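Local coordinates for putative acyl-[acyl-carrier-protein]--UDP-N-acetylglucosamine O-acyltransferase (Bacteroides fragilis, PDB 4R36) that probably transfers an acyl group from acyl carrier protein to UDP-N-acetylglucosamine, as its left-handed beta-helix family does, at residues A80-D88 / N109-A117; Y45-N56 / N63-N74. All coordinates share one frame; numbering follows the deposited sequence.

In the fold
Interactions 1 and 2 are consecutive pieces of one left-handed beta helix, with centres about 13 Å apart. Strand 63-64 of interaction 2 lies beside strand 81-82 of interaction 1, probably bonded through Leu-65 N to Ile-82 O (2.7 Å) and Asn-63 N to Ala-80 O (2.9 Å). Strand 111-112 extends the same parallel sheet. At the start of interaction 1, Asn-109 of all three subunits binds a calcium ion; the side chain of Asn-63 is about 7 Å from the calcium ion, nearest atoms. At the other end, the side chain of Asp-88 is about 3 Å, nearest atoms, from those of Lys-90 and His-138, both UDP-N-acetylglucosamine-binding residues. Interaction 2 belongs to the earlier coils.

Interaction 1. Residues A80-D88 / N109-A117; sequences AVIGAIPQD and NVTINRGTA
Val-81 O is gripped by the backbone N-H of Ile-112 (N to O 3.0 Å) and by a water. That water accepts from Asn-113 ND2 (3.0 Å) and Ala-84 N, tying the two segments together where they leave their strands. Val-81 N to Val-110 O and Gly-83 N to Ile-112 O (2.8 Å, 169° at the hydrogen) complete the parallel pairing of neighbouring beta-helix coils, with Ile-82 beside Ile-112 on one face. Past the strands, Arg-114 N still reaches Ala-84 O.

The Arg-114 chain runs extended after CG, which lies between the backbone N and carbonyl carbon (chi1 68°). This brings Gly-83 O to the guanidinium edge, where a second water donates to it and accepts from Arg-114 NE (water O to NE 2.9 Å); NH1 is hydrogen-bonded to Ser-96 OG and the backbone O of Glu-94. Pro-86 CG presses tightly on Thr-116 CG2 (3.4 Å). A further water donates to Asp-88 OD2 (2.7 Å) and Thr-116 OG1; Asp-88 OD1 forms a salt bridge with Lys-90, and Thr-116 OG1 a hydrogen bond with Asp-139. Beyond the strands ordered water thus does much of the joining, while Asp-88 ties the pair directly to UDP-N-acetylglucosamine-binding Lys-90.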
loop_
_atom_site.group_PDB
_atom_site.type_symbol
_atom_site.label_atom_id
_atom_site.label_comp_id
_atom_site.label_asym_id
_atom_site.label_seq_id
_atom_site.Cartn_x
_atom_site.Cartn_y
_atom_site.Cartn_z
ATOM N N ALA A 80 11.929 -2.915 8.010
ATOM C CA ALA A 80 10.983 -2.651 9.084
ATOM C C ALA A 80 11.445 -1.505 9.978
ATOM O O ALA A 80 12.658 -1.273 10.162
ATOM C CB ALA A 80 10.769 -3.889 9.902
ATOM N N VAL A 81 10.486 -0.726 10.457
ATOM C CA VAL A 81 10.790 0.373 11.301
ATOM C C VAL A 81 9.909 0.247 12.544
ATOM O O VAL A 81 8.683 0.527 12.480
ATOM C CB VAL A 81 10.560 1.722 10.591
ATOM C CG1 VAL A 81 10.977 2.878 11.498
ATOM C CG2 VAL A 81 11.308 1.786 9.235
ATOM N N ILE A 82 10.528 -0.038 13.673
ATOM C CA ILE A 82 9.832 -0.127 14.947
ATOM C C ILE A 82 10.190 1.040 15.844
ATOM O O ILE A 82 11.373 1.380 16.007
ATOM C CB ILE A 82 10.158 -1.474 15.615
ATOM C CG1 ILE A 82 9.737 -2.649 14.693
ATOM C CG2 ILE A 82 9.449 -1.611 16.955
ATOM C CD1 ILE A 82 10.094 -4.006 15.226
ATOM N N GLY A 83 9.154 1.720 16.366
ATOM C CA GLY A 83 9.286 2.731 17.366
ATOM C C GLY A 83 9.334 4.162 16.935
ATOM O O GLY A 83 9.511 5.045 17.778
ATOM N N ALA A 84 9.093 4.446 15.658
ATOM C CA ALA A 84 9.018 5.836 15.257
ATOM C C ALA A 84 7.873 6.564 15.952
ATOM O O ALA A 84 6.859 5.930 16.365
ATOM C CB ALA A 84 8.889 5.966 13.762
ATOM N N ILE A 85 8.047 7.875 16.116
ATOM C CA ILE A 85 7.050 8.683 16.756
ATOM C C ILE A 85 5.688 8.579 16.023
ATOM O O ILE A 85 5.657 8.328 14.808
ATOM C CB ILE A 85 7.435 10.147 16.917
ATOM C CG1 ILE A 85 7.676 10.817 15.553
ATOM C CG2 ILE A 85 8.668 10.238 17.835
ATOM C CD1 ILE A 85 7.861 12.287 15.658
ATOM N N PRO A 86 4.582 8.751 16.756
ATOM C CA PRO A 86 3.286 8.713 16.158
ATOM C C PRO A 86 3.148 9.614 14.928
ATOM O O PRO A 86 3.733 10.676 14.838
ATOM C CB PRO A 86 2.359 9.215 17.274
ATOM C CG PRO A 86 3.050 8.864 18.554
ATOM C CD PRO A 86 4.520 8.874 18.233
ATOM N N GLN A 87 2.318 9.200 13.998
ATOM C CA GLN A 87 1.918 10.029 12.927
ATOM C C GLN A 87 0.801 11.017 13.380
ATOM O O GLN A 87 0.542 11.983 12.738
ATOM C CB GLN A 87 1.512 9.171 11.714
ATOM C CG GLN A 87 2.673 8.375 11.104
ATOM C CD GLN A 87 2.252 7.576 9.902
ATOM O OE1 GLN A 87 1.172 7.008 9.859
ATOM N NE2 GLN A 87 3.130 7.420 9.016
ATOM N N ASP A 88 0.255 10.835 14.545
ATOM C CA ASP A 88 -0.717 11.768 15.173
ATOM C C ASP A 88 -0.136 13.161 15.461
ATOM O O ASP A 88 0.758 13.300 16.271
ATOM C CB ASP A 88 -1.134 11.097 16.478
ATOM C CG ASP A 88 -2.291 11.777 17.171
ATOM O OD1 ASP A 88 -2.724 12.869 16.706
ATOM O OD2 ASP A 88 -2.732 11.202 18.168
ATOM N N ASN A 109 9.446 -3.622 5.600
ATOM C CA ASN A 109 8.829 -2.306 5.680
ATOM C C ASN A 109 7.594 -2.184 6.558
ATOM O O ASN A 109 6.865 -1.224 6.408
ATOM C CB ASN A 109 8.508 -1.813 4.274
ATOM C CG ASN A 109 9.753 -1.584 3.472
ATOM O OD1 ASN A 109 10.639 -0.837 3.934
ATOM N ND2 ASN A 109 9.888 -2.258 2.298
ATOM N N VAL A 110 7.386 -3.118 7.473
ATOM C CA VAL A 110 6.367 -2.962 8.483
ATOM C C VAL A 110 6.717 -1.781 9.391
ATOM O O VAL A 110 7.887 -1.575 9.732
ATOM C CB VAL A 110 6.178 -4.222 9.293
ATOM C CG1 VAL A 110 5.421 -3.936 10.568
ATOM C CG2 VAL A 110 5.502 -5.325 8.451
ATOM N N THR A 111 5.729 -0.965 9.730
ATOM C CA THR A 111 5.932 0.147 10.613
ATOM C C THR A 111 5.084 -0.071 11.882
ATOM O O THR A 111 3.872 -0.320 11.807
ATOM C CB THR A 111 5.594 1.514 9.950
ATOM O OG1 THR A 111 4.273 1.496 9.355
ATOM C CG2 THR A 111 6.614 1.870 8.889
ATOM N N ILE A 112 5.734 0.031 13.049
ATOM C CA ILE A 112 5.041 0.021 14.304
ATOM C C ILE A 112 5.439 1.278 15.082
ATOM O O ILE A 112 6.514 1.340 15.671
ATOM C CB ILE A 112 5.305 -1.263 15.113
ATOM C CG1 ILE A 112 5.086 -2.524 14.274
ATOM C CG2 ILE A 112 4.481 -1.303 16.388
ATOM C CD1 ILE A 112 5.469 -3.825 14.940
ATOM N N ASN A 113 4.565 2.274 15.085
ATOM C CA ASN A 113 4.883 3.508 15.743
ATOM C C ASN A 113 4.686 3.343 17.261
ATOM O O ASN A 113 3.791 2.638 17.717
ATOM C CB ASN A 113 4.010 4.684 15.264
ATOM C CG ASN A 113 4.046 4.995 13.756
ATOM O OD1 ASN A 113 3.146 5.699 13.291
ATOM N ND2 ASN A 113 5.024 4.532 13.023
ATOM N N ARG A 114 5.478 4.070 18.055
ATOM C CA ARG A 114 5.229 4.158 19.457
ATOM C C ARG A 114 3.994 4.936 19.811
ATOM O O ARG A 114 3.336 5.594 18.955
ATOM C CB ARG A 114 6.473 4.689 20.212
ATOM C CG ARG A 114 6.919 6.126 19.992
ATOM C CD ARG A 114 8.228 6.263 20.801
ATOM N NE ARG A 114 8.909 7.557 20.734
ATOM C CZ ARG A 114 8.766 8.580 21.588
ATOM N NH1 ARG A 114 7.873 8.578 22.525
ATOM N NH2 ARG A 114 9.504 9.672 21.438
ATOM N N GLY A 115 3.642 4.881 21.076
ATOM C CA GLY A 115 2.351 5.426 21.550
ATOM C C GLY A 115 2.279 6.963 21.730
ATOM O O GLY A 115 3.259 7.676 21.525
ATOM N N THR A 116 1.100 7.434 22.131
ATOM C CA THR A 116 0.874 8.835 22.501
ATOM C C THR A 116 0.370 8.857 23.964
ATOM O O THR A 116 0.115 7.811 24.556
ATOM C CB THR A 116 -0.200 9.508 21.655
ATOM O OG1 THR A 116 -1.494 8.926 21.924
ATOM C CG2 THR A 116 0.126 9.461 20.204
ATOM N N ALA A 117 0.124 10.048 24.499
ATOM C CA ALA A 117 -0.453 10.189 25.840
ATOM C C ALA A 117 -1.822 9.546 25.968
ATOM O O ALA A 117 -2.294 9.300 27.053
ATOM C CB ALA A 117 -0.566 11.661 26.198
HETATM O O HOH W 1 7.635 3.138 13.014
HETATM O O HOH W 2 10.995 6.956 18.775
HETATM O O HOH W 3 0.841 6.600 14.436
HETATM O O HOH W 4 -3.261 10.699 20.762
#

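Interaction 2. Residues Y45-N56 / N63-N74; sequences YIDRNVVIGDNN and NILYGSRIGNGN
Backbone pairing joins Tyr-45 O to Ile-64 N (2.8 Å) and Asp-47 N to Ile-64 O, and resumes farther on with Val-51 N to Ser-68 O and Ile-70 N to Val-51 O. Gly-53 N then bonds Ile-70 O. Between the two paired regions the chain turns a corner: Asn-49 O receives Gly-67 N (2.7 Å) inside the type II turn from Leu-65 to Ser-68, and Asp-47 OD2 accepts Tyr-66 N from above the carboxylate plane.

Arg-69 grips Asn-49 end-on. Its NH1 reaches Asn-49 O and its NH2 Asn-49 OD1 (2.9 Å), while NH1 also bonds Ser-68 O. Gly-67 N and NH1 approach Asn-49 O from opposite faces of its plane. A bend at chi2 (-75°) folds the arginine back, so that Val-51 CG2 packs over a guanidinium face.

These are successive coils of a left-handed parallel beta helix, whose sheets meet at corners. At another corner Asn-56 spans the coils: ND2 donates to Gly-71 O (2.8 Å, 169° at the hydrogen), and OD1 accepts both Asn-74 N and Asn-74 ND2. Asn-74 reaches on in the same manner, OD1 to Asn-104 N and ND2 to Gly-101 O. Asn-72 OD1 accepts a hydrogen bond from Asp-54 N.

Around the Tyr-66 ring, Asn-49 ND2 sits over one face, 3.4 Å from Tyr-66 CZ, with Asn-49 CB in CH-pi contact. Tyr-66 CE2 lies over the Arg-48 guanidinium, 3.8 Å from Arg-48 CZ, the two planes 55° apart; the phenol OH bonds Glu-95.

Apolar contacts line the interior: Ile-52 and Ile-70 lie side by side (CG1 to CD1 4.0 Å), and Val-50 and Ile-64 cross at about a right angle, CG1 against CG2. On the other face Leu-65 CD2 meets the edge of the Tyr-45 ring.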
loop_
_atom_site.group_PDB
_atom_site.type_symbol
_atom_site.label_atom_id
_atom_site.label_comp_id
_atom_site.label_asym_id
_atom_site.label_seq_id
_atom_site.Cartn_x
_atom_site.Cartn_y
_atom_site.Cartn_z
ATOM N N TYR A 45 19.957 -0.284 12.418
ATOM C CA TYR A 45 20.108 0.871 13.275
ATOM C C TYR A 45 19.299 0.673 14.517
ATOM O O TYR A 45 18.081 0.473 14.444
ATOM C CB TYR A 45 19.662 2.128 12.571
ATOM C CG TYR A 45 19.624 3.335 13.479
ATOM C CD1 TYR A 45 18.483 3.662 14.226
ATOM C CD2 TYR A 45 20.727 4.142 13.605
ATOM C CE1 TYR A 45 18.456 4.786 15.056
ATOM C CE2 TYR A 45 20.724 5.241 14.446
ATOM C CZ TYR A 45 19.612 5.553 15.188
ATOM O OH TYR A 45 19.636 6.691 15.963
ATOM N N ILE A 46 19.969 0.606 15.656
ATOM C CA ILE A 46 19.351 0.408 16.985
ATOM C C ILE A 46 19.731 1.569 17.874
ATOM O O ILE A 46 20.934 1.824 18.120
ATOM C CB ILE A 46 19.764 -0.897 17.631
ATOM C CG1 ILE A 46 19.543 -2.087 16.697
ATOM C CG2 ILE A 46 19.014 -1.084 18.922
ATOM C CD1 ILE A 46 19.785 -3.433 17.258
ATOM N N ASP A 47 18.705 2.260 18.361
ATOM C CA ASP A 47 18.781 3.445 19.198
ATOM C C ASP A 47 18.973 3.097 20.670
ATOM O O ASP A 47 18.887 1.950 21.115
ATOM C CB ASP A 47 17.422 4.122 19.089
ATOM C CG ASP A 47 17.447 5.584 18.786
ATOM O OD1 ASP A 47 18.402 6.305 19.126
ATOM O OD2 ASP A 47 16.341 6.009 18.305
ATOM N N ARG A 48 19.177 4.143 21.447
ATOM C CA ARG A 48 19.063 4.071 22.880
ATOM C C ARG A 48 17.598 3.919 23.308
ATOM O O ARG A 48 16.681 4.094 22.479
ATOM C CB ARG A 48 19.707 5.328 23.467
ATOM C CG ARG A 48 18.867 6.566 23.306
ATOM C CD ARG A 48 19.578 7.834 23.711
ATOM N NE ARG A 48 18.790 8.944 23.199
ATOM C CZ ARG A 48 18.097 9.792 23.946
ATOM N NH1 ARG A 48 18.059 9.681 25.272
ATOM N NH2 ARG A 48 17.435 10.754 23.366
ATOM N N ASN A 49 17.377 3.557 24.579
ATOM C CA ASN A 49 16.028 3.293 25.127
ATOM C C ASN A 49 15.333 2.239 24.258
ATOM O O ASN A 49 14.148 2.381 23.858
ATOM C CB ASN A 49 15.215 4.569 25.184
ATOM C CG ASN A 49 13.873 4.387 25.874
ATOM O OD1 ASN A 49 13.710 3.543 26.714
ATOM N ND2 ASN A 49 12.888 5.109 25.412
ATOM N N VAL A 50 16.075 1.168 24.017
ATOM C CA VAL A 50 15.609 -0.005 23.297
ATOM C C VAL A 50 15.881 -1.211 24.192
ATOM O O VAL A 50 16.988 -1.312 24.805
ATOM C CB VAL A 50 16.328 -0.146 21.944
ATOM C CG1 VAL A 50 16.170 -1.567 21.404
ATOM C CG2 VAL A 50 15.900 0.957 20.954
ATOM N N VAL A 51 14.906 -2.126 24.251
ATOM C CA VAL A 51 15.062 -3.437 24.842
ATOM C C VAL A 51 14.727 -4.512 23.833
ATOM O O VAL A 51 13.651 -4.482 23.229
ATOM C CB VAL A 51 14.188 -3.582 26.084
ATOM C CG1 VAL A 51 14.386 -4.920 26.766
ATOM C CG2 VAL A 51 14.479 -2.394 27.007
ATOM N N ILE A 52 15.667 -5.430 23.638
ATOM C CA ILE A 52 15.541 -6.579 22.746
ATOM C C ILE A 52 15.864 -7.844 23.537
ATOM O O ILE A 52 16.966 -7.969 24.163
ATOM C CB ILE A 52 16.494 -6.433 21.528
ATOM C CG1 ILE A 52 16.096 -5.249 20.624
ATOM C CG2 ILE A 52 16.547 -7.713 20.734
ATOM C CD1 ILE A 52 17.181 -4.813 19.684
ATOM N N GLY A 53 14.964 -8.811 23.480
ATOM C CA GLY A 53 15.051 -10.093 24.190
ATOM C C GLY A 53 15.985 -11.077 23.551
ATOM O O GLY A 53 16.869 -10.704 22.782
ATOM N N ASP A 54 15.777 -12.341 23.852
ATOM C CA ASP A 54 16.639 -13.413 23.349
ATOM C C ASP A 54 16.176 -13.994 22.063
ATOM O O ASP A 54 14.986 -13.932 21.729
ATOM C CB ASP A 54 16.672 -14.561 24.345
ATOM C CG ASP A 54 17.227 -14.128 25.721
ATOM O OD1 ASP A 54 18.013 -13.144 25.834
ATOM O OD2 ASP A 54 16.783 -14.775 26.681
ATOM N N ASN A 55 17.102 -14.595 21.341
ATOM C CA ASN A 55 16.762 -15.442 20.143
ATOM C C ASN A 55 16.033 -14.620 19.038
ATOM O O ASN A 55 15.110 -15.088 18.435
ATOM C CB ASN A 55 15.929 -16.666 20.495
ATOM C CG ASN A 55 16.560 -17.525 21.592
ATOM O OD1 ASN A 55 17.735 -17.786 21.561
ATOM N ND2 ASN A 55 15.780 -17.960 22.518
ATOM N N ASN A 56 16.482 -13.412 18.779
ATOM C CA ASN A 56 15.870 -12.552 17.766
ATOM C C ASN A 56 16.765 -12.518 16.573
ATOM O O ASN A 56 17.973 -12.606 16.695
ATOM C CB ASN A 56 15.606 -11.148 18.281
ATOM C CG ASN A 56 14.449 -11.121 19.279
ATOM O OD1 ASN A 56 13.266 -11.383 18.924
ATOM N ND2 ASN A 56 14.764 -10.815 20.533
ATOM N N ASN A 63 15.241 -0.891 11.331
ATOM C CA ASN A 63 15.413 0.219 12.243
ATOM C C ASN A 63 14.623 -0.027 13.532
ATOM O O ASN A 63 13.382 -0.256 13.484
ATOM C CB ASN A 63 14.966 1.504 11.608
ATOM C CG ASN A 63 15.599 1.729 10.230
ATOM O OD1 ASN A 63 15.150 1.230 9.148
ATOM N ND2 ASN A 63 16.545 2.498 10.249
ATOM N N ILE A 64 15.317 -0.050 14.681
ATOM C CA ILE A 64 14.707 -0.220 15.975
ATOM C C ILE A 64 14.961 1.056 16.761
ATOM O O ILE A 64 16.123 1.346 17.232
ATOM C CB ILE A 64 15.289 -1.440 16.732
ATOM C CG1 ILE A 64 15.440 -2.687 15.861
ATOM C CG2 ILE A 64 14.466 -1.759 18.006
ATOM C CD1 ILE A 64 14.130 -3.255 15.378
ATOM N N LEU A 65 13.903 1.855 16.908
ATOM C CA LEU A 65 14.046 3.207 17.419
ATOM C C LEU A 65 13.675 3.381 18.907
ATOM O O LEU A 65 13.089 2.486 19.564
ATOM C CB LEU A 65 13.204 4.156 16.550
ATOM C CG LEU A 65 13.397 4.116 15.026
ATOM C CD1 LEU A 65 12.456 5.159 14.401
ATOM C CD2 LEU A 65 14.843 4.408 14.673
ATOM N N TYR A 66 14.081 4.530 19.422
ATOM C CA TYR A 66 13.833 4.953 20.780
ATOM C C TYR A 66 12.422 4.566 21.231
ATOM O O TYR A 66 11.406 4.988 20.623
ATOM C CB TYR A 66 13.978 6.487 20.782
ATOM C CG TYR A 66 13.806 7.130 22.111
ATOM C CD1 TYR A 66 12.557 7.501 22.570
ATOM C CD2 TYR A 66 14.931 7.421 22.931
ATOM C CE1 TYR A 66 12.404 8.141 23.788
ATOM C CE2 TYR A 66 14.766 8.050 24.170
ATOM C CZ TYR A 66 13.527 8.396 24.600
ATOM O OH TYR A 66 13.351 9.016 25.808
ATOM N N GLY A 67 12.368 3.740 22.274
ATOM C CA GLY A 67 11.118 3.338 22.854
ATOM C C GLY A 67 10.684 1.935 22.478
ATOM O O GLY A 67 9.625 1.495 22.899
ATOM N N SER A 68 11.435 1.257 21.646
ATOM C CA SER A 68 11.060 -0.104 21.254
ATOM C C SER A 68 11.328 -1.112 22.336
ATOM O O SER A 68 12.338 -1.005 23.070
ATOM C CB SER A 68 11.807 -0.546 20.032
ATOM O OG SER A 68 11.599 0.313 18.899
ATOM N N ARG A 69 10.422 -2.093 22.417
ATOM C CA ARG A 69 10.503 -3.195 23.325
ATOM C C ARG A 69 10.155 -4.442 22.562
ATOM O O ARG A 69 9.018 -4.587 22.044
ATOM C CB ARG A 69 9.520 -3.012 24.452
ATOM C CG ARG A 69 9.602 -1.692 25.210
ATOM C CD ARG A 69 10.810 -1.644 26.138
ATOM N NE ARG A 69 10.876 -0.385 26.853
ATOM C CZ ARG A 69 11.585 0.682 26.512
ATOM N NH1 ARG A 69 12.302 0.717 25.407
ATOM N NH2 ARG A 69 11.565 1.754 27.302
ATOM N N ILE A 70 11.128 -5.330 22.453
ATOM C CA ILE A 70 11.030 -6.516 21.698
ATOM C C ILE A 70 11.269 -7.718 22.583
ATOM O O ILE A 70 12.283 -7.802 23.316
ATOM C CB ILE A 70 12.006 -6.453 20.501
ATOM C CG1 ILE A 70 11.539 -5.330 19.525
ATOM C CG2 ILE A 70 12.132 -7.790 19.798
ATOM C CD1 ILE A 70 12.628 -4.876 18.596
ATOM N N GLY A 71 10.363 -8.681 22.480
ATOM C CA GLY A 71 10.459 -9.935 23.238
ATOM C C GLY A 71 11.447 -10.928 22.720
ATOM O O GLY A 71 12.540 -10.568 22.271
ATOM N N ASN A 72 11.054 -12.190 22.760
ATOM C CA ASN A 72 11.969 -13.279 22.316
ATOM C C ASN A 72 11.541 -14.006 21.061
ATOM O O ASN A 72 10.348 -14.178 20.810
ATOM C CB ASN A 72 12.047 -14.363 23.403
ATOM C CG ASN A 72 12.419 -13.780 24.758
ATOM O OD1 ASN A 72 13.308 -12.957 24.898
ATOM N ND2 ASN A 72 11.709 -14.207 25.751
ATOM N N GLY A 73 12.498 -14.480 20.288
ATOM C CA GLY A 73 12.184 -15.387 19.208
ATOM C C GLY A 73 11.588 -14.733 17.924
ATOM O O GLY A 73 11.037 -15.407 17.085
ATOM N N ASN A 74 11.683 -13.426 17.807
ATOM C CA ASN A 74 11.101 -12.734 16.649
ATOM C C ASN A 74 12.047 -12.715 15.469
ATOM O O ASN A 74 13.283 -12.831 15.625
ATOM C CB ASN A 74 10.855 -11.308 17.049
ATOM C CG ASN A 74 9.880 -11.195 18.197
ATOM O OD1 ASN A 74 8.646 -11.376 18.030
ATOM N ND2 ASN A 74 10.405 -10.927 19.390
#